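Local coordinates for protein K5 lyase (Enterobacteria phage k1-5, PDB 2X3H) that cleaves the K5 capsular polysaccharide by an eliminase (polysaccharide lyase) reaction, probably as a trimeric phage tail spike that opens the bacterial capsule, at residues 178-190 and 212-224. Sequence-based numbering, arbitrary orientation.
Sequences VKGTGFSLIAYPN and NKAAGCVLADSSV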
ATOM      1  N   VAL A 178      -9.634 -10.148  30.582  1.00  9.21           N
ATOM      2  CA  VAL A 178      -8.725 -11.195  30.104  1.00  8.30           C
ATOM      3  C   VAL A 178      -7.442 -11.167  30.928  1.00  8.75           C
ATOM      4  O   VAL A 178      -6.875 -10.089  31.157  1.00  9.54           O
ATOM      5  CB  VAL A 178      -8.381 -10.975  28.616  1.00  8.33           C
ATOM      6  CG1 VAL A 178      -7.704 -12.204  28.019  1.00  7.83           C
ATOM      7  CG2 VAL A 178      -9.635 -10.630  27.843  1.00  8.30           C
ATOM      8  N   LYS A 179      -7.001 -12.344  31.379  1.00  8.88           N
ATOM      9  CA  LYS A 179      -5.823 -12.481  32.252  1.00  9.56           C
ATOM     10  C   LYS A 179      -5.044 -13.773  32.005  1.00  9.43           C
ATOM     11  O   LYS A 179      -5.504 -14.671  31.278  1.00  9.66           O
ATOM     12  CB  LYS A 179      -6.247 -12.465  33.734  1.00 10.57           C
ATOM     13  CG  LYS A 179      -6.883 -11.181  34.214  1.00 11.66           C
ATOM     14  CD  LYS A 179      -7.321 -11.300  35.683  1.00 12.90           C
ATOM     15  CE  LYS A 179      -8.136 -10.074  36.091  1.00 14.09           C
ATOM     16  NZ  LYS A 179      -8.603 -10.105  37.521  1.00 15.14           N
ATOM     17  N   GLY A 180      -3.880 -13.882  32.653  1.00  9.40           N
ATOM     18  CA  GLY A 180      -3.123 -15.128  32.687  1.00  9.73           C
ATOM     19  C   GLY A 180      -2.590 -15.550  31.341  1.00  9.74           C
ATOM     20  O   GLY A 180      -2.317 -14.711  30.474  1.00 10.18           O
ATOM     21  N   THR A 181      -2.437 -16.854  31.167  1.00  9.52           N
ATOM     22  CA  THR A 181      -1.919 -17.392  29.925  1.00  9.19           C
ATOM     23  C   THR A 181      -3.039 -18.011  29.100  1.00  9.09           C
ATOM     24  O   THR A 181      -4.034 -18.519  29.640  1.00  8.85           O
ATOM     25  CB  THR A 181      -0.787 -18.400  30.173  1.00 10.19           C
ATOM     26  OG1 THR A 181      -1.273 -19.479  30.985  1.00 11.00           O
ATOM     27  CG2 THR A 181       0.363 -17.707  30.890  1.00 10.34           C
ATOM     28  N   GLY A 182      -2.861 -17.944  27.782  1.00  8.03           N
ATOM     29  CA  GLY A 182      -3.865 -18.384  26.831  1.00  8.41           C
ATOM     30  C   GLY A 182      -4.324 -17.214  25.982  1.00  7.23           C
ATOM     31  O   GLY A 182      -3.735 -16.132  26.030  1.00  7.28           O
ATOM     32  N   PHE A 183      -5.403 -17.441  25.240  1.00  7.50           N
ATOM     33  CA  PHE A 183      -5.895 -16.501  24.241  1.00  7.24           C
ATOM     34  C   PHE A 183      -7.379 -16.207  24.388  1.00  7.92           C
ATOM     35  O   PHE A 183      -8.158 -17.037  24.880  1.00  7.40           O
ATOM     36  CB  PHE A 183      -5.628 -17.061  22.843  1.00  8.79           C
ATOM     37  CG  PHE A 183      -4.171 -17.234  22.552  1.00  9.61           C
ATOM     38  CD1 PHE A 183      -3.475 -16.247  21.867  1.00 10.12           C
ATOM     39  CD2 PHE A 183      -3.489 -18.362  22.980  1.00 10.40           C
ATOM     40  CE1 PHE A 183      -2.121 -16.380  21.609  1.00 10.52           C
ATOM     41  CE2 PHE A 183      -2.125 -18.501  22.724  1.00 11.05           C
ATOM     42  CZ  PHE A 183      -1.446 -17.508  22.037  1.00 11.07           C
ATOM     43  N   SER A 184      -7.779 -15.019  23.947  1.00  5.79           N
ATOM     44  CA  SER A 184      -9.196 -14.681  23.923  1.00  5.99           C
ATOM     45  C   SER A 184      -9.939 -15.517  22.894  1.00  6.55           C
ATOM     46  O   SER A 184     -10.970 -16.100  23.191  1.00  6.80           O
ATOM     47  CB  SER A 184      -9.399 -13.182  23.662  1.00  6.64           C
ATOM     48  OG  SER A 184      -8.918 -12.440  24.769  1.00  7.84           O
ATOM     49  N   LEU A 185      -9.399 -15.575  21.680  1.00  5.86           N
ATOM     50  CA  LEU A 185      -9.993 -16.362  20.619  1.00  6.85           C
ATOM     51  C   LEU A 185      -8.893 -17.151  19.918  1.00  6.99           C
ATOM     52  O   LEU A 185      -7.952 -16.565  19.399  1.00  7.05           O
ATOM     53  CB  LEU A 185     -10.707 -15.439  19.622  1.00  6.95           C
ATOM     54  CG  LEU A 185     -11.309 -16.094  18.369  1.00  8.11           C
ATOM     55  CD1 LEU A 185     -12.384 -17.122  18.708  1.00  8.85           C
ATOM     56  CD2 LEU A 185     -11.884 -15.027  17.448  1.00  8.63           C
ATOM     57  N   ILE A 186      -9.010 -18.473  19.912  1.00  7.18           N
ATOM     58  CA  ILE A 186      -7.982 -19.313  19.298  1.00  7.04           C
ATOM     59  C   ILE A 186      -8.639 -20.325  18.373  1.00  7.32           C
ATOM     60  O   ILE A 186      -9.592 -20.982  18.753  1.00  8.06           O
ATOM     61  CB  ILE A 186      -7.101 -20.038  20.363  1.00  7.66           C
ATOM     62  CG1 ILE A 186      -6.109 -20.981  19.689  1.00  8.32           C
ATOM     63  CG2 ILE A 186      -7.969 -20.816  21.354  1.00  8.55           C
ATOM     64  CD1 ILE A 186      -5.229 -21.756  20.632  1.00  8.13           C
ATOM     65  N   ALA A 187      -8.120 -20.436  17.155  1.00  6.80           N
ATOM     66  CA  ALA A 187      -8.538 -21.491  16.237  1.00  7.05           C
ATOM     67  C   ALA A 187      -7.339 -22.372  15.933  1.00  8.06           C
ATOM     68  O   ALA A 187      -6.238 -21.866  15.685  1.00  8.52           O
ATOM     69  CB  ALA A 187      -9.103 -20.886  14.955  1.00  7.43           C
ATOM     70  N   TYR A 188      -7.527 -23.694  15.961  1.00  7.71           N
ATOM     71  CA  TYR A 188      -6.415 -24.611  15.702  1.00  9.21           C
ATOM     72  C   TYR A 188      -6.894 -25.899  15.033  1.00  9.39           C
ATOM     73  O   TYR A 188      -8.080 -26.170  14.991  1.00  8.75           O
ATOM     74  CB  TYR A 188      -5.636 -24.918  16.992  1.00 11.15           C
ATOM     75  CG  TYR A 188      -6.475 -25.454  18.142  1.00 11.98           C
ATOM     76  CD1 TYR A 188      -7.026 -24.594  19.088  1.00 12.62           C
ATOM     77  CD2 TYR A 188      -6.704 -26.823  18.290  1.00 13.68           C
ATOM     78  CE1 TYR A 188      -7.794 -25.072  20.146  1.00 13.26           C
ATOM     79  CE2 TYR A 188      -7.468 -27.313  19.354  1.00 13.49           C
ATOM     80  CZ  TYR A 188      -8.004 -26.430  20.279  1.00 13.75           C
ATOM     81  OH  TYR A 188      -8.765 -26.911  21.340  1.00 14.79           O
ATOM     82  N   PRO A 189      -5.961 -26.683  14.472  1.00  9.46           N
ATOM     83  CA  PRO A 189      -6.374 -27.921  13.794  1.00 10.75           C
ATOM     84  C   PRO A 189      -6.855 -28.966  14.787  1.00 11.90           C
ATOM     85  O   PRO A 189      -6.276 -29.093  15.850  1.00 12.82           O
ATOM     86  CB  PRO A 189      -5.080 -28.412  13.125  1.00 10.26           C
ATOM     87  CG  PRO A 189      -4.122 -27.252  13.175  1.00 10.13           C
ATOM     88  CD  PRO A 189      -4.509 -26.455  14.392  1.00  9.66           C
ATOM     89  N   ASN A 190      -7.899 -29.708  14.427  1.00 13.77           N
ATOM     90  CA  ASN A 190      -8.430 -30.747  15.312  1.00 15.37           C
ATOM     91  C   ASN A 190      -8.989 -31.949  14.545  1.00 16.38           C
ATOM     92  O   ASN A 190     -10.162 -32.302  14.702  1.00 17.23           O
ATOM     93  CB  ASN A 190      -9.487 -30.143  16.247  1.00 16.00           C
ATOM     94  CG  ASN A 190      -9.920 -31.096  17.349  1.00 17.12           C
ATOM     95  OD1 ASN A 190      -9.147 -31.947  17.792  1.00 18.56           O
ATOM     96  ND2 ASN A 190     -11.153 -30.932  17.820  1.00 16.80           N
ATOM     97  N   ASN A 212       6.915 -11.085  27.961  1.00 10.58           N
ATOM     98  CA  ASN A 212       7.045 -12.472  27.505  1.00 10.93           C
ATOM     99  C   ASN A 212       5.958 -13.414  28.023  1.00  9.89           C
ATOM    100  O   ASN A 212       6.032 -14.628  27.798  1.00 11.26           O
ATOM    101  CB  ASN A 212       8.437 -13.056  27.814  1.00 12.04           C
ATOM    102  CG  ASN A 212       9.569 -12.295  27.134  1.00 14.24           C
ATOM    103  OD1 ASN A 212       9.412 -11.757  26.038  1.00 15.68           O
ATOM    104  ND2 ASN A 212      10.733 -12.259  27.789  1.00 16.25           N
ATOM    105  N   LYS A 213       4.943 -12.882  28.708  1.00 10.27           N
ATOM    106  CA  LYS A 213       3.867 -13.752  29.178  1.00  9.99           C
ATOM    107  C   LYS A 213       3.112 -14.335  27.976  1.00 10.02           C
ATOM    108  O   LYS A 213       2.832 -13.619  27.010  1.00  8.24           O
ATOM    109  CB  LYS A 213       2.917 -13.024  30.140  1.00 12.02           C
ATOM    110  CG  LYS A 213       2.109 -14.004  30.980  1.00 14.85           C
ATOM    111  CD  LYS A 213       0.922 -13.386  31.701  1.00 16.94           C
ATOM    112  CE  LYS A 213       1.302 -12.292  32.650  1.00 18.26           C
ATOM    113  NZ  LYS A 213       0.153 -11.998  33.576  1.00 18.31           N
ATOM    114  N   ALA A 214       2.802 -15.628  28.041  1.00  9.05           N
ATOM    115  CA  ALA A 214       2.229 -16.382  26.918  1.00  9.17           C
ATOM    116  C   ALA A 214       0.728 -16.179  26.758  1.00  9.26           C
ATOM    117  O   ALA A 214      -0.077 -17.072  27.071  1.00  9.04           O
ATOM    118  CB  ALA A 214       2.544 -17.880  27.068  1.00  9.51           C
ATOM    119  N   ALA A 215       0.348 -14.995  26.288  1.00  8.25           N
ATOM    120  CA  ALA A 215      -1.050 -14.691  26.034  1.00  7.80           C
ATOM    121  C   ALA A 215      -1.158 -13.770  24.824  1.00  7.54           C
ATOM    122  O   ALA A 215      -0.228 -13.042  24.499  1.00  7.93           O
ATOM    123  CB  ALA A 215      -1.707 -14.042  27.259  1.00  7.68           C
ATOM    124  N   GLY A 216      -2.310 -13.822  24.172  1.00  6.73           N
ATOM    125  CA  GLY A 216      -2.638 -12.916  23.089  1.00  6.32           C
ATOM    126  C   GLY A 216      -4.135 -12.814  22.923  1.00  6.38           C
ATOM    127  O   GLY A 216      -4.903 -13.481  23.627  1.00  5.90           O
ATOM    128  N   CYS A 217      -4.557 -11.994  21.970  1.00  5.63           N
ATOM    129  CA  CYS A 217      -5.974 -11.776  21.737  1.00  6.24           C
ATOM    130  C   CYS A 217      -6.510 -12.818  20.768  1.00  5.59           C
ATOM    131  O   CYS A 217      -7.207 -13.738  21.173  1.00  7.85           O
ATOM    132  CB  CYS A 217      -6.222 -10.356  21.227  1.00  6.41           C
ATOM    133  SG  CYS A 217      -7.971  -9.948  21.100  1.00  8.30           S
ATOM    134  N   VAL A 218      -6.163 -12.700  19.490  1.00  5.29           N
ATOM    135  CA  VAL A 218      -6.630 -13.662  18.490  1.00  5.27           C
ATOM    136  C   VAL A 218      -5.446 -14.489  18.037  1.00  6.07           C
ATOM    137  O   VAL A 218      -4.410 -13.930  17.700  1.00  5.81           O
ATOM    138  CB  VAL A 218      -7.175 -12.940  17.235  1.00  5.16           C
ATOM    139  CG1 VAL A 218      -7.535 -13.940  16.100  1.00  5.88           C
ATOM    140  CG2 VAL A 218      -8.376 -12.069  17.578  1.00  5.86           C
ATOM    141  N   LEU A 219      -5.612 -15.807  17.998  1.00  5.83           N
ATOM    142  CA  LEU A 219      -4.588 -16.696  17.458  1.00  6.73           C
ATOM    143  C   LEU A 219      -5.201 -17.593  16.396  1.00  6.77           C
ATOM    144  O   LEU A 219      -6.180 -18.300  16.678  1.00  6.80           O
ATOM    145  CB  LEU A 219      -3.990 -17.567  18.567  1.00  7.49           C
ATOM    146  CG  LEU A 219      -3.223 -18.797  18.059  1.00  7.78           C
ATOM    147  CD1 LEU A 219      -2.067 -18.372  17.158  1.00  8.43           C
ATOM    148  CD2 LEU A 219      -2.711 -19.620  19.231  1.00  9.17           C
ATOM    149  N   ALA A 220      -4.650 -17.545  15.180  1.00  6.80           N
ATOM    150  CA  ALA A 220      -5.018 -18.483  14.114  1.00  7.10           C
ATOM    151  C   ALA A 220      -3.849 -19.433  13.898  1.00  6.77           C
ATOM    152  O   ALA A 220      -2.853 -19.078  13.252  1.00  7.33           O
ATOM    153  CB  ALA A 220      -5.373 -17.743  12.822  1.00  7.69           C
ATOM    154  N   ASP A 221      -3.959 -20.629  14.476  1.00  6.33           N
ATOM    155  CA  ASP A 221      -2.904 -21.633  14.382  1.00  7.29           C
ATOM    156  C   ASP A 221      -3.156 -22.512  13.170  1.00  7.11           C
ATOM    157  O   ASP A 221      -4.110 -23.299  13.154  1.00  7.07           O
ATOM    158  CB  ASP A 221      -2.875 -22.485  15.657  1.00  8.03           C
ATOM    159  CG  ASP A 221      -1.768 -23.534  15.649  1.00 11.00           C
ATOM    160  OD1 ASP A 221      -1.203 -23.825  14.576  1.00 12.81           O
ATOM    161  OD2 ASP A 221      -1.458 -24.079  16.736  1.00 13.13           O
ATOM    162  N   SER A 222      -2.313 -22.351  12.149  1.00  6.58           N
ATOM    163  CA  SER A 222      -2.331 -23.222  10.980  1.00  7.20           C
ATOM    164  C   SER A 222      -3.613 -23.122  10.140  1.00  6.76           C
ATOM    165  O   SER A 222      -3.994 -24.064   9.456  1.00  8.00           O
ATOM    166  CB  SER A 222      -2.030 -24.673  11.390  1.00  7.62           C
ATOM    167  OG  SER A 222      -0.774 -24.743  12.057  1.00  8.51           O
ATOM    168  N   SER A 223      -4.282 -21.972  10.180  1.00  6.63           N
ATOM    169  CA  SER A 223      -5.479 -21.799   9.362  1.00  5.84           C
ATOM    170  C   SER A 223      -5.100 -21.498   7.917  1.00  5.61           C
ATOM    171  O   SER A 223      -3.982 -21.052   7.623  1.00  5.63           O
ATOM    172  CB  SER A 223      -6.341 -20.658   9.897  1.00  6.63           C
ATOM    173  OG  SER A 223      -5.609 -19.436   9.828  1.00  7.95           O
ATOM    174  N   VAL A 224      -6.057 -21.723   7.026  1.00  5.91           N
ATOM    175  CA  VAL A 224      -5.907 -21.356   5.624  1.00  5.92           C
ATOM    176  C   VAL A 224      -7.155 -20.619   5.141  1.00  5.32           C
ATOM    177  O   VAL A 224      -8.251 -20.785   5.710  1.00  5.14           O
ATOM    178  CB  VAL A 224      -5.636 -22.599   4.730  1.00  6.40           C
ATOM    179  CG1 VAL A 224      -4.317 -23.262   5.113  1.00  7.37           C
ATOM    180  CG2 VAL A 224      -6.789 -23.604   4.812  1.00  8.19           C
TER
HETATM  181  O   HOH W   1      -2.870 -11.443  33.922  1.00 14.26           O
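Phe183 and Leu219 meet where two neighbouring chain segments, 178-190 and 212-224, turn the same corner in step. Leu219 CD2 lies over one face of the Phe183 ring, 3.8 Å from its centroid and 16° off the normal, a CH-pi contact, while Leu219 CB packs against Phe183 CD1. Leu219 CD2 also touches Ile186 CD1 at 3.6 Å; Ile186 and Leu219 run side by side, with Ile186 CG1 and Leu219 CG both anti to the backbone N. Phe183 instead has CG beside its backbone N (chi1 -63°), which swings the ring against the Gly216 backbone, with Phe183 CE1 3.6 Å from Gly216 N.

Beneath these side chains the backbones pair in parallel, residue for residue. Bonds beyond the corner are short and straight, as in Leu219 N to Leu185 O at 2.8 Å; nearer the corner two are longer and more bent, with Gly216 N reaching Gly182 O at 3.3 Å and tilted 28° from the carbonyl plane. Such in-register stacking of successive turns, each strand bent at the same level, is the signature of a parallel beta-helix, which in tail spikes and polysaccharide lyases is commonly right-handed. Strands 160-163 and 242-245 continue the stack on either side of 186-188 and 218-221.

At the ends, Asp221 accepts a 2.7 Å bond at OD1 from Ser222 OG, and Pro189 CD rests on Asp221 O. A water accepts from Gly180 N and, weakly, from Lys213 NZ, an ammonium group also held by the carbonyls of Gly208 and Asp153. At the corner, Ser184 OG is anchored by Tyr236 and Gln159.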